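Local coordinates for ankyrin repeat and SOCS BOX protein 11 (Homo sapiens, PDB 4UUC) that serves as the substrate-recognition component of a cullin-5-RING E3 ubiquitin ligase that marks targets such as BIK for proteasomal degradation, represented here by its ankyrin repeat domain, at residues N29-T34 and G60-G65; I35-S40 and V66-A71. All coordinates share one frame; numbering follows the deposited sequence.

Contact 1 (N29-T34 and G60-G65); sequences NVNLVT and GAHVNG
Asn31 lays its side-chain amide against the imidazole of His62, an example of how one asparagine can serve both a backbone and a ring of the next repeat. The two planes are only 10° apart and stacked, with OD1 3.6 Å above the ring plane over its centre and ND2 over the same face, near CE1 and NE2. With CG anti to the carbonyl carbon in Asn31 (chi1 -76°), the amide is carried out toward the 60-65 loop; the same setting in His62 (chi1 -61°) brings its ring back against it, the side chains crossing at about a right angle.

Each end of the amide also finds backbone. Asn31 ND2 donates to Gly60 O over 3.2 Å; the acceptor lies in the amide plane of Asn31, whereas the donor sits well above the carbonyl plane of Gly60. At the other end, His62 N reaches Asn31 OD1 at 3.3 Å in a weak, bent bond; the same N-H is shared with a water that bridges back to OD1. Bonds at both ends, together with the stack, fix the rotation of the amide.

Beneath this polar layer Val30 is the buried member, its CG1 3.9 Å from Ala61 CB; both side chains also rest on Leu56 of helix 50-58. Asn31, its N held by Asn29 OD1 in an Asx turn, meets the Schellman motif with Gly60 as C-prime residue; the loops after helices 17-26 (ANK 1) and 50-58 (ANK 2) are so joined, as expected of stacked ankyrin repeats.

Contact 2 (I35-S40 and V66-A71); sequences INRVSS and VTVHGA
Val68 overlaps the backbone of Asn36 with one methyl: CG2 lies 3.4 Å from Asn36 O and almost as near the carbonyl carbon, and the same methyl also meets the aliphatic part of Arg37. There Arg37 CG approaches Val68 CG2 to 3.9 Å, the two side chains crossing at about a right angle. The arginine begins toward the neighbouring loop, but its chain, extended from CG to NE, carries the guanidinium away, so its contribution is CB near Val66 O and CG beside the valine.

The polar link is carried by backbone. Val68 N donates to Asn36 O at 3.0 Å, nearly straight at 170°, although the donor stands above the carbonyl plane. A water adds a second bridge, donating to both Arg37 O and Val66 O.

Thr67 divides its branches between two tasks. With chi1 at 72°, OG1 sits between the backbone N and the carbonyl carbon and accepts from Ala71 N at 3.1 Å, with a weaker bond from His69 N. The same torsion puts CG2 anti to the carbonyl carbon, where it lies side by side with Val38 CG2, 4.0 Å away, both pointing the same way. Thr67 also touches His42, and Val38 touches Glu43, on helix 40-46.

Within segment 66-71, Gly70 N donates to Thr67 O and closes the type I turn from Thr67 to Gly70, and Thr67 N donates to Ala71 O across its base. This turn, leaning on the preceding loop through one backbone bond, is the hairpin-like beta-finger packing characteristic of consecutive ankyrin repeats.

How the contacts relate
From the N terminus, the chain leaves helix 17-26 and runs through 29-34 straight into 35-40, then makes helices 40-46 and 50-58 before passing through 60-65 and on into 66-71. Contact 1 closes a loop of 25 residues between its segments, and contact 2 one of the same length shifted six residues onward, so the two cross instead of nesting. Their centres are 10 Å apart, and they touch where Val33 packs against Val38 and Ser39. Together they tie two successive inter-repeat connections along their lengths: contact 1 just after helices 17-26 and 50-58, contact 2 at the fingers leading into helices 40-46 and 73-80.

Contact 1 (N29-T34 and G60-G65)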
loop_
_atom_site.group_PDB
_atom_site.type_symbol
_atom_site.label_atom_id
_atom_site.label_comp_id
_atom_site.label_asym_id
_atom_site.label_seq_id
_atom_site.Cartn_x
_atom_site.Cartn_y
_atom_site.Cartn_z
ATOM N N ASN A 29 22.582 -3.569 -21.530
ATOM C CA ASN A 29 22.249 -2.327 -20.847
ATOM C C ASN A 29 21.225 -2.540 -19.731
ATOM O O ASN A 29 20.036 -2.736 -19.993
ATOM C CB ASN A 29 21.718 -1.308 -21.854
ATOM C CG ASN A 29 21.339 0.010 -21.208
ATOM O OD1 ASN A 29 21.771 0.325 -20.096
ATOM N ND2 ASN A 29 20.525 0.793 -21.909
ATOM N N VAL A 30 21.697 -2.484 -18.491
ATOM C CA VAL A 30 20.852 -2.705 -17.324
ATOM C C VAL A 30 19.706 -1.697 -17.237
ATOM O O VAL A 30 18.628 -2.013 -16.728
ATOM C CB VAL A 30 21.702 -2.647 -16.031
ATOM C CG1 VAL A 30 20.852 -2.365 -14.797
ATOM C CG2 VAL A 30 22.475 -3.945 -15.856
ATOM N N ASN A 31 19.938 -0.490 -17.747
ATOM C CA ASN A 31 18.994 0.609 -17.569
ATOM C C ASN A 31 18.099 0.878 -18.776
ATOM O O ASN A 31 17.376 1.873 -18.803
ATOM C CB ASN A 31 19.762 1.878 -17.202
ATOM C CG ASN A 31 20.220 1.872 -15.762
ATOM O OD1 ASN A 31 19.454 1.530 -14.862
ATOM N ND2 ASN A 31 21.475 2.233 -15.535
ATOM N N LEU A 32 18.129 -0.016 -19.759
ATOM C CA LEU A 32 17.236 0.084 -20.907
ATOM C C LEU A 32 15.785 0.059 -20.447
ATOM O O LEU A 32 15.402 -0.785 -19.632
ATOM C CB LEU A 32 17.497 -1.056 -21.895
ATOM C CG LEU A 32 16.523 -1.186 -23.073
ATOM C CD1 LEU A 32 16.615 0.020 -23.987
ATOM C CD2 LEU A 32 16.780 -2.463 -23.851
ATOM N N VAL A 33 14.985 0.988 -20.959
ATOM C CA VAL A 33 13.572 1.040 -20.618
ATOM C C VAL A 33 12.702 0.867 -21.854
ATOM O O VAL A 33 13.152 1.076 -22.987
ATOM C CB VAL A 33 13.198 2.365 -19.904
ATOM C CG1 VAL A 33 13.984 2.515 -18.617
ATOM C CG2 VAL A 33 13.431 3.569 -20.817
ATOM N N THR A 34 11.455 0.469 -21.623
ATOM C CA THR A 34 10.473 0.336 -22.687
ATOM C C THR A 34 9.890 1.705 -23.015
ATOM O O THR A 34 10.300 2.714 -22.439
ATOM C CB THR A 34 9.337 -0.619 -22.293
ATOM O OG1 THR A 34 8.581 -0.043 -21.220
ATOM C CG2 THR A 34 9.894 -1.970 -21.853
ATOM N N GLY A 60 24.047 -0.947 -11.188
ATOM C CA GLY A 60 23.716 0.439 -11.476
ATOM C C GLY A 60 22.283 0.745 -11.868
ATOM O O GLY A 60 22.012 1.821 -12.400
ATOM N N ALA A 61 21.360 -0.177 -11.610
ATOM C CA ALA A 61 19.950 0.074 -11.900
ATOM C C ALA A 61 19.464 1.297 -11.118
ATOM O O ALA A 61 19.929 1.549 -10.006
ATOM C CB ALA A 61 19.101 -1.154 -11.566
ATOM N N HIS A 62 18.544 2.058 -11.710
ATOM C CA HIS A 62 18.014 3.266 -11.081
ATOM C C HIS A 62 16.925 2.924 -10.066
ATOM O O HIS A 62 15.798 2.595 -10.433
ATOM C CB HIS A 62 17.463 4.218 -12.143
ATOM C CG HIS A 62 18.492 4.682 -13.127
ATOM N ND1 HIS A 62 19.817 4.859 -12.790
ATOM C CD2 HIS A 62 18.393 4.995 -14.441
ATOM C CE1 HIS A 62 20.488 5.268 -13.853
ATOM N NE2 HIS A 62 19.647 5.357 -14.868
ATOM N N VAL A 63 17.271 3.022 -8.787
ATOM C CA VAL A 63 16.390 2.586 -7.706
ATOM C C VAL A 63 15.112 3.428 -7.595
ATOM O O VAL A 63 14.105 2.963 -7.053
ATOM C CB VAL A 63 17.140 2.615 -6.352
ATOM C CG1 VAL A 63 17.359 4.054 -5.874
ATOM C CG2 VAL A 63 16.397 1.794 -5.302
ATOM N N ASN A 64 15.153 4.656 -8.109
ATOM C CA ASN A 64 14.010 5.568 -8.034
ATOM C C ASN A 64 13.421 5.901 -9.409
ATOM O O ASN A 64 12.749 6.922 -9.578
ATOM C CB ASN A 64 14.417 6.862 -7.317
ATOM C CG ASN A 64 14.566 6.679 -5.821
ATOM O OD1 ASN A 64 13.637 6.235 -5.137
ATOM N ND2 ASN A 64 15.741 7.016 -5.301
ATOM N N GLY A 65 13.657 5.026 -10.382
ATOM C CA GLY A 65 13.158 5.222 -11.731
ATOM C C GLY A 65 11.641 5.228 -11.789
ATOM O O GLY A 65 10.988 4.451 -11.099
HETATM O O HOH W 1 17.145 0.798 -14.090
#

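Contact 2 (I35-S40 and V66-A71)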
loop_
_atom_site.group_PDB
_atom_site.type_symbol
_atom_site.label_atom_id
_atom_site.label_comp_id
_atom_site.label_asym_id
_atom_site.label_seq_id
_atom_site.Cartn_x
_atom_site.Cartn_y
_atom_site.Cartn_z
ATOM N N ILE A 35 8.930 1.738 -23.932
ATOM C CA ILE A 35 8.288 2.993 -24.304
ATOM C C ILE A 35 7.495 3.546 -23.124
ATOM O O ILE A 35 7.297 4.754 -23.017
ATOM C CB ILE A 35 7.364 2.827 -25.529
ATOM C CG1 ILE A 35 6.331 1.721 -25.289
ATOM C CG2 ILE A 35 8.193 2.522 -26.768
ATOM C CD1 ILE A 35 5.274 1.621 -26.375
ATOM N N ASN A 36 7.057 2.660 -22.232
ATOM C CA ASN A 36 6.389 3.084 -21.003
ATOM C C ASN A 36 7.395 3.353 -19.884
ATOM O O ASN A 36 7.020 3.494 -18.719
ATOM C CB ASN A 36 5.371 2.032 -20.551
ATOM C CG ASN A 36 4.148 1.974 -21.451
ATOM O OD1 ASN A 36 3.779 2.962 -22.086
ATOM N ND2 ASN A 36 3.511 0.811 -21.505
ATOM N N ARG A 37 8.673 3.420 -20.254
ATOM C CA ARG A 37 9.764 3.715 -19.325
ATOM C C ARG A 37 9.852 2.678 -18.198
ATOM O O ARG A 37 10.178 3.009 -17.058
ATOM C CB ARG A 37 9.612 5.122 -18.742
ATOM C CG ARG A 37 9.675 6.215 -19.793
ATOM C CD ARG A 37 9.924 7.580 -19.181
ATOM N NE ARG A 37 10.010 8.617 -20.206
ATOM C CZ ARG A 37 11.072 8.819 -20.981
ATOM N NH1 ARG A 37 12.150 8.056 -20.856
ATOM N NH2 ARG A 37 11.056 9.787 -21.889
ATOM N N VAL A 38 9.572 1.427 -18.541
ATOM C CA VAL A 38 9.718 0.313 -17.608
ATOM C C VAL A 38 11.104 -0.309 -17.750
ATOM O O VAL A 38 11.501 -0.719 -18.845
ATOM C CB VAL A 38 8.643 -0.768 -17.848
ATOM C CG1 VAL A 38 8.812 -1.928 -16.868
ATOM C CG2 VAL A 38 7.246 -0.165 -17.730
ATOM N N SER A 39 11.832 -0.369 -16.638
ATOM C CA SER A 39 13.154 -0.985 -16.592
ATOM C C SER A 39 13.060 -2.443 -16.136
ATOM O O SER A 39 12.022 -2.886 -15.651
ATOM C CB SER A 39 14.071 -0.215 -15.644
ATOM O OG SER A 39 13.740 -0.482 -14.286
ATOM N N SER A 40 14.156 -3.176 -16.279
ATOM C CA SER A 40 14.217 -4.549 -15.785
ATOM C C SER A 40 14.008 -4.593 -14.271
ATOM O O SER A 40 13.397 -5.529 -13.747
ATOM C CB SER A 40 15.551 -5.188 -16.158
ATOM O OG SER A 40 15.647 -5.352 -17.564
ATOM N N VAL A 66 11.083 6.102 -12.620
ATOM C CA VAL A 66 9.636 6.280 -12.704
ATOM C C VAL A 66 9.113 5.915 -14.088
ATOM O O VAL A 66 9.658 6.350 -15.104
ATOM C CB VAL A 66 9.237 7.738 -12.372
ATOM C CG1 VAL A 66 7.732 7.882 -12.306
ATOM C CG2 VAL A 66 9.860 8.172 -11.053
ATOM N N THR A 67 8.058 5.101 -14.121
ATOM C CA THR A 67 7.404 4.735 -15.373
ATOM C C THR A 67 6.473 5.857 -15.827
ATOM O O THR A 67 6.220 6.804 -15.081
ATOM C CB THR A 67 6.578 3.445 -15.243
ATOM O OG1 THR A 67 5.406 3.705 -14.460
ATOM C CG2 THR A 67 7.397 2.324 -14.599
ATOM N N VAL A 68 5.953 5.736 -17.044
ATOM C CA VAL A 68 5.029 6.729 -17.586
ATOM C C VAL A 68 3.798 6.877 -16.697
ATOM O O VAL A 68 3.200 7.950 -16.628
ATOM C CB VAL A 68 4.586 6.359 -19.021
ATOM C CG1 VAL A 68 3.461 7.272 -19.507
ATOM C CG2 VAL A 68 5.771 6.431 -19.973
ATOM N N HIS A 69 3.427 5.799 -16.012
ATOM C CA HIS A 69 2.238 5.795 -15.164
ATOM C C HIS A 69 2.543 6.134 -13.699
ATOM O O HIS A 69 1.660 6.059 -12.845
ATOM C CB HIS A 69 1.549 4.433 -15.252
ATOM C CG HIS A 69 1.020 4.117 -16.617
ATOM N ND1 HIS A 69 1.006 2.840 -17.133
ATOM C CD2 HIS A 69 0.487 4.916 -17.572
ATOM C CE1 HIS A 69 0.487 2.865 -18.348
ATOM N NE2 HIS A 69 0.163 4.112 -18.638
ATOM N N GLY A 70 3.790 6.508 -13.415
ATOM C CA GLY A 70 4.162 7.007 -12.100
ATOM C C GLY A 70 4.564 5.924 -11.116
ATOM O O GLY A 70 4.552 6.143 -9.901
ATOM N N ALA A 71 4.934 4.760 -11.636
ATOM C CA ALA A 71 5.337 3.642 -10.788
ATOM C C ALA A 71 6.848 3.635 -10.576
ATOM O O ALA A 71 7.622 3.829 -11.516
ATOM C CB ALA A 71 4.881 2.325 -11.396
HETATM O O HOH W 2 12.049 4.611 -15.870
#